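Long-range contacts in dihydrofolate reductase (Moritella profunda, PDB 3IA4), which reduces 7,8-dihydrofolate to 5,6,7,8-tetrahydrofolate with NADPH, a step that probably feeds glycine, purine and DNA-precursor synthesis: residues Ile2-Ala7 / Val90-Ile95; Arg34-Lys39 / Met94-Ala99; Arg111-His116 / Phe155-Arg160. All blocks are in the same frame, centred on the assembly; numbering follows the deposited sequence.

Interaction 1 of 3, residues Ile2-Ala7 / Val90-Ile95; sequences IVSMIA and VEELMI. With MTX (methotrexate), chain F.
The carboxylate oxygen OE2 of E92 is gripped by three groups: across the contact S4 OG donates to it at 2.7 Å, and R111 and Y113 of strand 111-117, on the far side of 2-9, supply a salt bridge and a further hydrogen bond. S4 OG donates to the anti lone pair of OE2, turned from OE1, while OE1 pairs with K39; both oxygens of this buried acid are satisfied, and the surrounding positive charge would probably keep it ionised. E92 reaches S4 by an extended chain whose CG is anti to the backbone N (chi1 -173°), its CG lying 3.9 Å from CG2 of I2. The backbones of 2-7 and 92-95 run parallel, I2 level with E92 and M5 with I95. L93 N donates to I2 O and L93 O receives S4 N, and the alternation repeats with I95 N to S4 O at 2.8 Å and I6 N to I95 O; I2 N to E91 O, just before the strand, opens the series. On the face of S4 and E92, M94 bends twice, which brings its SD to 3.8 Å from S4 CB and its CE to 3.9 Å from I6 CB. On the V3 and L93 face, M5 and I95 lie side by side, CG of M5 3.9 Å from CB of I95. At the C-terminal end of this pairing, I6 O accepts a hydrogen bond from NA4 of methotrexate at 2.9 Å, and I6 CG1 lies 3.5 Å from N3 of the pteridine, so these central strands form part of the inhibitor pocket. Strand 2-9 is flanked in the sheet by 92-97 and 111-117; helix 99-105 covers M5 and I95, and helix 26-36 packs on I6 and M94 from the other face.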
# COMPACT_ATOMS: atom_id res chain seq x y z
N ILE A 2 2.98 3.85 -14.70
CA ILE A 2 2.79 2.50 -14.18
C ILE A 2 1.87 2.65 -12.99
O ILE A 2 2.07 3.57 -12.18
CB ILE A 2 4.16 1.97 -13.73
CG1 ILE A 2 5.01 1.79 -15.00
CG2 ILE A 2 4.05 0.70 -12.92
CD1 ILE A 2 6.48 1.70 -14.69
N VAL A 3 0.84 1.80 -12.91
CA VAL A 3 -0.01 1.77 -11.72
C VAL A 3 0.39 0.65 -10.82
O VAL A 3 0.35 -0.51 -11.21
CB VAL A 3 -1.50 1.61 -12.11
CG1 VAL A 3 -2.36 1.44 -10.85
CG2 VAL A 3 -1.91 2.82 -12.92
N SER A 4 0.93 1.00 -9.67
CA SER A 4 1.46 -0.01 -8.74
C SER A 4 0.70 -0.00 -7.43
O SER A 4 0.24 1.05 -7.04
CB SER A 4 2.95 0.27 -8.46
OG SER A 4 3.70 0.15 -9.65
N MET A 5 0.60 -1.15 -6.73
CA MET A 5 0.03 -1.14 -5.40
C MET A 5 1.09 -1.75 -4.49
O MET A 5 1.83 -2.65 -4.92
CB MET A 5 -1.26 -2.02 -5.34
CG MET A 5 -2.19 -1.64 -6.48
SD MET A 5 -3.96 -2.01 -6.19
CE MET A 5 -3.91 -3.71 -5.66
N ILE A 6 1.16 -1.27 -3.29
CA ILE A 6 2.20 -1.73 -2.32
C ILE A 6 1.46 -2.08 -1.05
O ILE A 6 0.63 -1.30 -0.58
CB ILE A 6 3.33 -0.69 -2.07
CG1 ILE A 6 4.28 -1.27 -1.02
CG2 ILE A 6 2.73 0.65 -1.59
CD1 ILE A 6 5.68 -0.51 -0.91
N ALA A 7 1.75 -3.26 -0.49
CA ALA A 7 1.08 -3.70 0.74
C ALA A 7 1.94 -4.69 1.48
O ALA A 7 2.76 -5.38 0.84
CB ALA A 7 -0.25 -4.44 0.34
N VAL A 90 3.52 11.13 -14.16
CA VAL A 90 4.71 10.54 -13.56
C VAL A 90 5.05 9.14 -14.05
O VAL A 90 4.27 8.50 -14.74
CB VAL A 90 4.54 10.49 -12.00
CG1 VAL A 90 4.51 11.90 -11.42
CG2 VAL A 90 3.29 9.75 -11.64
N GLU A 91 6.22 8.66 -13.64
CA GLU A 91 6.64 7.34 -14.08
C GLU A 91 5.72 6.28 -13.46
O GLU A 91 5.32 5.36 -14.15
CB GLU A 91 8.11 7.11 -13.70
CG GLU A 91 8.57 5.67 -13.59
CD GLU A 91 8.73 4.94 -14.90
OE1 GLU A 91 9.03 5.57 -15.98
OE2 GLU A 91 8.55 3.69 -14.84
N GLU A 92 5.37 6.47 -12.18
CA GLU A 92 4.69 5.40 -11.42
C GLU A 92 3.91 6.02 -10.28
O GLU A 92 4.44 6.84 -9.55
CB GLU A 92 5.77 4.49 -10.86
CG GLU A 92 5.28 3.24 -10.17
CD GLU A 92 6.43 2.38 -9.74
OE1 GLU A 92 7.55 2.91 -9.54
OE2 GLU A 92 6.25 1.16 -9.57
N LEU A 93 2.66 5.58 -10.14
CA LEU A 93 1.74 5.98 -9.08
C LEU A 93 1.74 4.81 -8.08
O LEU A 93 1.72 3.65 -8.52
CB LEU A 93 0.39 6.15 -9.76
CG LEU A 93 -0.95 6.34 -9.13
CD1 LEU A 93 -1.24 5.13 -8.24
CD2 LEU A 93 -0.84 7.61 -8.39
N MET A 94 1.77 5.06 -6.76
CA MET A 94 1.75 3.94 -5.76
C MET A 94 0.46 3.97 -4.96
O MET A 94 0.23 4.93 -4.23
CB MET A 94 2.92 4.03 -4.76
CG MET A 94 4.31 4.12 -5.36
SD MET A 94 4.87 2.55 -6.11
CE MET A 94 5.12 1.59 -4.63
N ILE A 95 -0.38 2.93 -5.10
CA ILE A 95 -1.58 2.78 -4.25
C ILE A 95 -1.16 2.11 -2.95
O ILE A 95 -0.57 1.00 -3.00
CB ILE A 95 -2.61 1.93 -4.99
CG1 ILE A 95 -3.11 2.62 -6.31
CG2 ILE A 95 -3.76 1.56 -4.04
CD1 ILE A 95 -4.09 3.74 -6.11
N1 MTX F . 3.99 -1.55 4.27
C2 MTX F . 3.88 -1.89 2.97
NA2 MTX F . 4.75 -2.80 2.49
N3 MTX F . 2.93 -1.32 2.18
C4 MTX F . 2.07 -0.37 2.67
NA4 MTX F . 1.15 0.12 1.88
C4A MTX F . 2.20 -0.00 3.98
N5 MTX F . 1.37 0.98 4.48
C6 MTX F . 1.50 1.34 5.79
C7 MTX F . 2.46 0.79 6.64
N8 MTX F . 3.32 -0.19 6.12
C8A MTX F . 3.16 -0.57 4.79
C9 MTX F . 0.54 2.41 6.31
N10 MTX F . 0.91 2.94 7.62
CM MTX F . -0.01 2.65 8.74
C11 MTX F . 4.33 5.32 8.16
C12 MTX F . 3.52 5.01 9.25
C13 MTX F . 2.39 4.24 9.07
C14 MTX F . 2.08 3.75 7.81
C15 MTX F . 2.92 4.06 6.74
C16 MTX F . 4.00 4.89 6.88
C MTX F . 5.58 6.08 8.30
O MTX F . 5.77 6.98 9.33
N MTX F . 6.52 5.81 7.39
CA MTX F . 7.75 6.55 7.26
CT MTX F . 7.92 6.97 5.82
O1 MTX F . 7.42 6.25 4.90
O2 MTX F . 8.58 8.01 5.56
CB MTX F . 8.97 5.71 7.63
CG MTX F . 8.93 5.27 9.10
CD MTX F . 9.07 6.41 10.11
OE1 MTX F . 9.08 6.18 11.35
OE2 MTX F . 9.18 7.60 9.74

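Interaction 2 of 3, residues Arg34-Lys39 / Met94-Ala99; sequences RATLGK and MIIGGA. With NDP (NADPH dihydro-nicotinamide-adenine-dinucleotide phosphate), chain E.
M94 meets K39 and the end of helix 26-36 along most of its length. From CB, which points toward the segment 34-39, the chain steps to CG, set against the aliphatic part of the lysine: M94 CG lies 3.6 Å from K39 CD and 3.9 Å from K39 CB. A bend at chi2 (-72°) keeps the sulfur beside the same chain, with M94 SD 3.8 Å from K39 CD. Chi3 (-71°) then turns the methyl toward the helix, where M94 CE ends 3.7 Å from A35 O and 4.0 Å from T36 CG2. No hydrogen bond joins the two segments; they meet by van der Waals packing.

K39 stays extended past CG and crosses M94, carrying NZ, already paired with E92, to A35 O, to which it donates at 2.9 Å, tilted 21° from the carbonyl plane. The ammonium thus ties the helix end to the sheet. A type II turn, T36 to K39, with K39 N bonded to T36 O, brings the lysine back beside the helix it follows. T36 OG1 is bonded to F32 O and R58, while its methyl faces the sheet.

From I96 on, the chain lines the cofactor site, G97 and G98 being joined by a cis peptide as in other dihydrofolate reductases. G98 N donates to the NADPH phosphate oxygen O1A at 3.0 Å. The contact lays the end of helix 26-36 over strand 92-97, between strands 41-44 and 2-9, with I41 against both T36 and I96 and M43 against I96.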
# COMPACT_ATOMS: atom_id res chain seq x y z
N ARG A 34 11.47 3.27 1.28
CA ARG A 34 12.33 3.18 0.12
C ARG A 34 11.53 3.01 -1.18
O ARG A 34 11.92 3.52 -2.26
CB ARG A 34 13.29 1.98 0.22
CG ARG A 34 14.22 1.94 1.40
CD ARG A 34 15.24 0.80 1.18
NE ARG A 34 14.74 -0.56 1.49
CZ ARG A 34 14.69 -1.04 2.74
NH1 ARG A 34 15.07 -0.29 3.76
NH2 ARG A 34 14.24 -2.27 2.97
N ALA A 35 10.41 2.29 -1.09
CA ALA A 35 9.70 1.95 -2.30
C ALA A 35 8.79 3.06 -2.80
O ALA A 35 8.39 3.08 -3.99
CB ALA A 35 8.86 0.61 -2.10
N THR A 36 8.44 3.97 -1.90
CA THR A 36 7.47 5.01 -2.23
C THR A 36 8.09 6.43 -2.32
O THR A 36 7.47 7.31 -2.92
CB THR A 36 6.31 5.07 -1.23
OG1 THR A 36 6.83 5.29 0.09
CG2 THR A 36 5.53 3.70 -1.24
N LEU A 37 9.27 6.65 -1.73
CA LEU A 37 9.85 8.02 -1.79
C LEU A 37 9.98 8.48 -3.22
O LEU A 37 10.36 7.72 -4.11
CB LEU A 37 11.20 8.08 -1.14
CG LEU A 37 11.21 8.48 0.32
CD1 LEU A 37 12.67 8.38 0.79
CD2 LEU A 37 10.66 9.92 0.59
N GLY A 38 9.61 9.73 -3.44
CA GLY A 38 9.69 10.36 -4.75
C GLY A 38 8.52 10.05 -5.66
O GLY A 38 8.55 10.41 -6.83
N LYS A 39 7.48 9.37 -5.16
CA LYS A 39 6.37 8.98 -6.02
C LYS A 39 5.05 9.51 -5.39
O LYS A 39 4.97 9.67 -4.16
CB LYS A 39 6.29 7.45 -6.13
CG LYS A 39 7.60 6.79 -6.57
CD LYS A 39 7.44 5.29 -6.62
CE LYS A 39 8.83 4.63 -6.93
NZ LYS A 39 8.73 3.15 -6.89
N MET A 94 1.77 5.06 -6.76
CA MET A 94 1.75 3.94 -5.76
C MET A 94 0.46 3.97 -4.96
O MET A 94 0.23 4.93 -4.23
CB MET A 94 2.92 4.03 -4.76
CG MET A 94 4.31 4.12 -5.36
SD MET A 94 4.87 2.55 -6.11
CE MET A 94 5.12 1.59 -4.63
N ILE A 95 -0.38 2.93 -5.10
CA ILE A 95 -1.58 2.78 -4.25
C ILE A 95 -1.16 2.11 -2.95
O ILE A 95 -0.57 1.00 -3.00
CB ILE A 95 -2.61 1.93 -4.99
CG1 ILE A 95 -3.11 2.62 -6.31
CG2 ILE A 95 -3.76 1.56 -4.04
CD1 ILE A 95 -4.09 3.74 -6.11
N ILE A 96 -1.39 2.76 -1.82
CA ILE A 96 -0.78 2.29 -0.57
C ILE A 96 -1.81 1.75 0.39
O ILE A 96 -1.52 1.48 1.56
CB ILE A 96 0.07 3.35 0.17
CG1 ILE A 96 -0.77 4.56 0.68
CG2 ILE A 96 1.16 3.85 -0.80
CD1 ILE A 96 -0.12 5.26 1.82
N GLY A 97 -3.05 1.66 -0.08
CA GLY A 97 -4.10 1.01 0.71
C GLY A 97 -5.32 1.92 0.92
O GLY A 97 -5.31 3.06 0.47
N GLY A 98 -6.36 1.44 1.60
CA GLY A 98 -6.37 0.16 2.31
C GLY A 98 -7.15 -0.84 1.47
O GLY A 98 -7.11 -0.79 0.24
N ALA A 99 -7.85 -1.76 2.13
CA ALA A 99 -8.50 -2.85 1.34
C ALA A 99 -9.44 -2.31 0.26
O ALA A 99 -9.48 -2.83 -0.89
CB ALA A 99 -9.30 -3.74 2.29
PA NDP E . -9.32 2.58 3.19
O1A NDP E . -9.35 1.90 1.85
O2A NDP E . -8.04 3.09 3.78
O5B NDP E . -10.38 3.83 3.26
C5B NDP E . -11.72 3.62 2.75
C4B NDP E . -12.36 5.01 2.73
O4B NDP E . -11.87 5.66 1.55
C3B NDP E . -13.88 4.91 2.44
O3B NDP E . -14.60 4.67 3.64
C2B NDP E . -14.20 6.23 1.76
O2B NDP E . -14.05 7.33 2.67
C1B NDP E . -12.97 6.34 0.87
N9A NDP E . -13.16 5.77 -0.48
C8A NDP E . -13.00 4.48 -0.82
N7A NDP E . -13.15 4.30 -2.14
C5A NDP E . -13.41 5.53 -2.67
C6A NDP E . -13.64 6.10 -4.01
N6A NDP E . -13.70 5.32 -5.14
N1A NDP E . -13.84 7.46 -4.05
C2A NDP E . -13.79 8.28 -3.00
N3A NDP E . -13.58 7.82 -1.77
C4A NDP E . -13.39 6.48 -1.57
O3 NDP E . -10.06 1.67 4.31
PN NDP E . -10.05 0.13 4.76
O1N NDP E . -10.47 -0.70 3.61
O2N NDP E . -10.79 0.03 6.05
O5D NDP E . -8.50 -0.19 4.95
C5D NDP E . -7.85 0.30 6.11
C4D NDP E . -7.13 -0.85 6.81
O4D NDP E . -5.99 -1.30 6.00
C3D NDP E . -6.54 -0.48 8.18
O3D NDP E . -6.66 -1.62 9.05
C2D NDP E . -5.06 -0.25 7.90
O2D NDP E . -4.20 -0.46 9.05
C1D NDP E . -4.82 -1.31 6.85
N1N NDP E . -3.70 -1.06 5.95
C2N NDP E . -2.78 -2.02 5.84
C3N NDP E . -1.76 -1.88 4.92
C7N NDP E . -0.74 -2.97 4.84
O7N NDP E . 0.07 -2.92 3.93
N7N NDP E . -0.77 -4.03 5.65
C4N NDP E . -1.57 -0.68 4.01
C5N NDP E . -2.69 0.23 4.21
C6N NDP E . -3.65 0.04 5.17
P2B NDP E . -15.27 8.37 2.91
O1X NDP E . -14.60 9.48 3.60
O2X NDP E . -15.82 8.60 1.55
O3X NDP E . -16.29 7.60 3.70

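Interaction 3 of 3, residues Arg111-His116 / Phe155-Arg160; sequences RLYLTH and FSLLER
L112 and L114 pair with L158 and S156 in the antiparallel part of the dihydrofolate reductase sheet, where strand 111-117 runs beside strand 153-160. The backbone bonds come in two reciprocal pairs. L112 N and O engage L158 O and N, both at 2.8 Å, and L114 N and O pair in the same reciprocal way with S156 O and N. Between and beside them lie the non-hydrogen-bonded pairs R111 with E159, Y113 with L157 and T115 with F155. Weaker CA-H...O contacts supplement these bonds, among them F155 CA to L114 O.

Apolar and aromatic contacts crowd the sheet face that carries R111, Y113 and L157. In L157, chi1 176° turns CG toward Y113 and chi2 39° then lays CD1 over one face of the tyrosine ring, a CH-pi contact 3.8 Å from the ring centroid and 21° off its normal. The same methyl lies 3.9 Å from R111 CB. Y113 CD1 approaches F155 CZ at 3.7 Å, near the plane of the phenylalanine ring and at its edge. On the reverse face of the sheet L114 CD1 and L158 CD1 meet at 4.1 Å.

Polar ends find partners in other strands and helices. S156 OG is bonded to E137 of strand 135-143. T115 OG1 is bonded to E28 of helix 26-36, an acid that also binds methotrexate; T115 itself touches the inhibitor, so strand 111-117 borders the pocket. On the L114 face a water bridges the strands: it donates to S156 OG at 2.9 Å and lies 3.0 Å from H116 NE2.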
# COMPACT_ATOMS: atom_id res chain seq x y z
N ARG A 111 1.81 -3.43 -11.36
CA ARG A 111 2.78 -4.07 -10.46
C ARG A 111 2.18 -4.14 -9.06
O ARG A 111 1.40 -3.25 -8.68
CB ARG A 111 4.07 -3.23 -10.36
CG ARG A 111 4.85 -3.07 -11.65
CD ARG A 111 6.01 -2.14 -11.34
NE ARG A 111 6.92 -2.12 -12.48
CZ ARG A 111 7.99 -1.34 -12.51
NH1 ARG A 111 8.20 -0.49 -11.52
NH2 ARG A 111 8.81 -1.38 -13.56
N LEU A 112 2.57 -5.16 -8.30
CA LEU A 112 2.30 -5.25 -6.88
C LEU A 112 3.64 -5.32 -6.17
O LEU A 112 4.48 -6.15 -6.50
CB LEU A 112 1.53 -6.53 -6.54
CG LEU A 112 0.16 -6.63 -7.24
CD1 LEU A 112 -0.49 -7.99 -6.86
CD2 LEU A 112 -0.79 -5.44 -6.99
N TYR A 113 3.83 -4.46 -5.19
CA TYR A 113 5.01 -4.52 -4.35
C TYR A 113 4.53 -5.18 -3.07
O TYR A 113 3.91 -4.54 -2.22
CB TYR A 113 5.49 -3.10 -3.99
CG TYR A 113 6.12 -2.30 -5.14
CD1 TYR A 113 7.38 -1.74 -4.95
CD2 TYR A 113 5.44 -2.04 -6.33
CE1 TYR A 113 7.95 -0.96 -5.91
CE2 TYR A 113 6.05 -1.24 -7.35
CZ TYR A 113 7.30 -0.70 -7.08
OH TYR A 113 7.93 0.05 -8.06
N LEU A 114 4.76 -6.48 -2.92
CA LEU A 114 4.24 -7.19 -1.77
C LEU A 114 5.33 -7.53 -0.77
O LEU A 114 6.34 -8.15 -1.10
CB LEU A 114 3.57 -8.51 -2.21
CG LEU A 114 2.40 -8.35 -3.22
CD1 LEU A 114 1.71 -9.65 -3.52
CD2 LEU A 114 1.36 -7.34 -2.67
N THR A 115 5.07 -7.24 0.47
CA THR A 115 5.89 -7.83 1.54
C THR A 115 5.06 -8.96 2.15
O THR A 115 3.87 -8.76 2.41
CB THR A 115 6.08 -6.76 2.59
OG1 THR A 115 6.88 -5.72 2.01
CG2 THR A 115 6.81 -7.32 3.84
N HIS A 116 5.63 -10.16 2.25
CA HIS A 116 4.94 -11.23 2.94
C HIS A 116 5.60 -11.42 4.27
O HIS A 116 6.82 -11.67 4.33
CB HIS A 116 5.09 -12.51 2.11
CG HIS A 116 4.53 -12.38 0.74
ND1 HIS A 116 3.19 -12.61 0.48
CD2 HIS A 116 5.11 -12.08 -0.44
CE1 HIS A 116 2.97 -12.44 -0.82
NE2 HIS A 116 4.11 -12.10 -1.39
N PHE A 155 10.28 -9.44 0.50
CA PHE A 155 9.71 -8.58 -0.55
C PHE A 155 9.61 -9.27 -1.90
O PHE A 155 10.52 -9.98 -2.31
CB PHE A 155 10.62 -7.38 -0.68
CG PHE A 155 10.19 -6.45 -1.74
CD1 PHE A 155 8.97 -5.77 -1.60
CD2 PHE A 155 10.92 -6.30 -2.92
CE1 PHE A 155 8.50 -4.94 -2.60
CE2 PHE A 155 10.45 -5.44 -3.95
CZ PHE A 155 9.24 -4.78 -3.79
N SER A 156 8.50 -9.07 -2.62
CA SER A 156 8.34 -9.64 -3.94
C SER A 156 7.68 -8.58 -4.81
O SER A 156 6.56 -8.14 -4.49
CB SER A 156 7.44 -10.89 -3.81
OG SER A 156 7.05 -11.43 -5.05
N LEU A 157 8.34 -8.18 -5.90
CA LEU A 157 7.74 -7.26 -6.81
C LEU A 157 7.19 -8.04 -8.00
O LEU A 157 7.93 -8.71 -8.73
CB LEU A 157 8.76 -6.15 -7.15
CG LEU A 157 8.39 -5.10 -8.19
CD1 LEU A 157 7.02 -4.64 -8.16
CD2 LEU A 157 9.38 -3.89 -8.07
N LEU A 158 5.86 -8.03 -8.13
CA LEU A 158 5.19 -8.73 -9.22
C LEU A 158 4.73 -7.79 -10.32
O LEU A 158 4.17 -6.70 -10.07
CB LEU A 158 3.96 -9.48 -8.72
CG LEU A 158 4.12 -10.45 -7.56
CD1 LEU A 158 2.79 -11.06 -7.20
CD2 LEU A 158 5.09 -11.54 -8.01
N GLU A 159 4.88 -8.27 -11.56
CA GLU A 159 4.41 -7.55 -12.73
C GLU A 159 3.28 -8.34 -13.36
O GLU A 159 3.42 -9.54 -13.56
CB GLU A 159 5.60 -7.48 -13.70
CG GLU A 159 5.50 -6.52 -14.79
CD GLU A 159 6.77 -6.59 -15.64
OE1 GLU A 159 7.03 -7.67 -16.21
OE2 GLU A 159 7.50 -5.58 -15.70
N ARG A 160 2.18 -7.66 -13.69
CA ARG A 160 1.05 -8.33 -14.32
C ARG A 160 1.46 -8.89 -15.68
O ARG A 160 2.14 -8.21 -16.46
CB ARG A 160 -0.15 -7.36 -14.44
CG ARG A 160 -1.37 -7.99 -15.01
CD ARG A 160 -2.17 -8.85 -14.03
NE ARG A 160 -3.23 -9.50 -14.83
CZ ARG A 160 -4.45 -9.03 -15.02
NH1 ARG A 160 -5.31 -9.71 -15.84
NH2 ARG A 160 -4.85 -7.89 -14.46
O HOH W 1 4.43 -12.42 -4.32

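Overall arrangement
All three contacts are largely buried and belong to one sheet. Interaction 1 is its parallel centre and interaction 3 its antiparallel side, both held by regular backbone bonds, whereas interaction 2 sets a helix end on the sheet by packing round M94, with no hydrogen bond between the segments. Interactions 1 and 2 share M94 and I95; interaction 3 joins them through strand 111-117, the neighbour of 2-9, with M5 O facing Y113 N at 2.7 Å. E92 is the common polar point, reached by K39 from interaction 2 and by Y113 OH from interaction 3. The C-terminal ends of 2-7 and 94-99 approach methotrexate and NADPH, while R160 and E159 lie partly exposed at the far end.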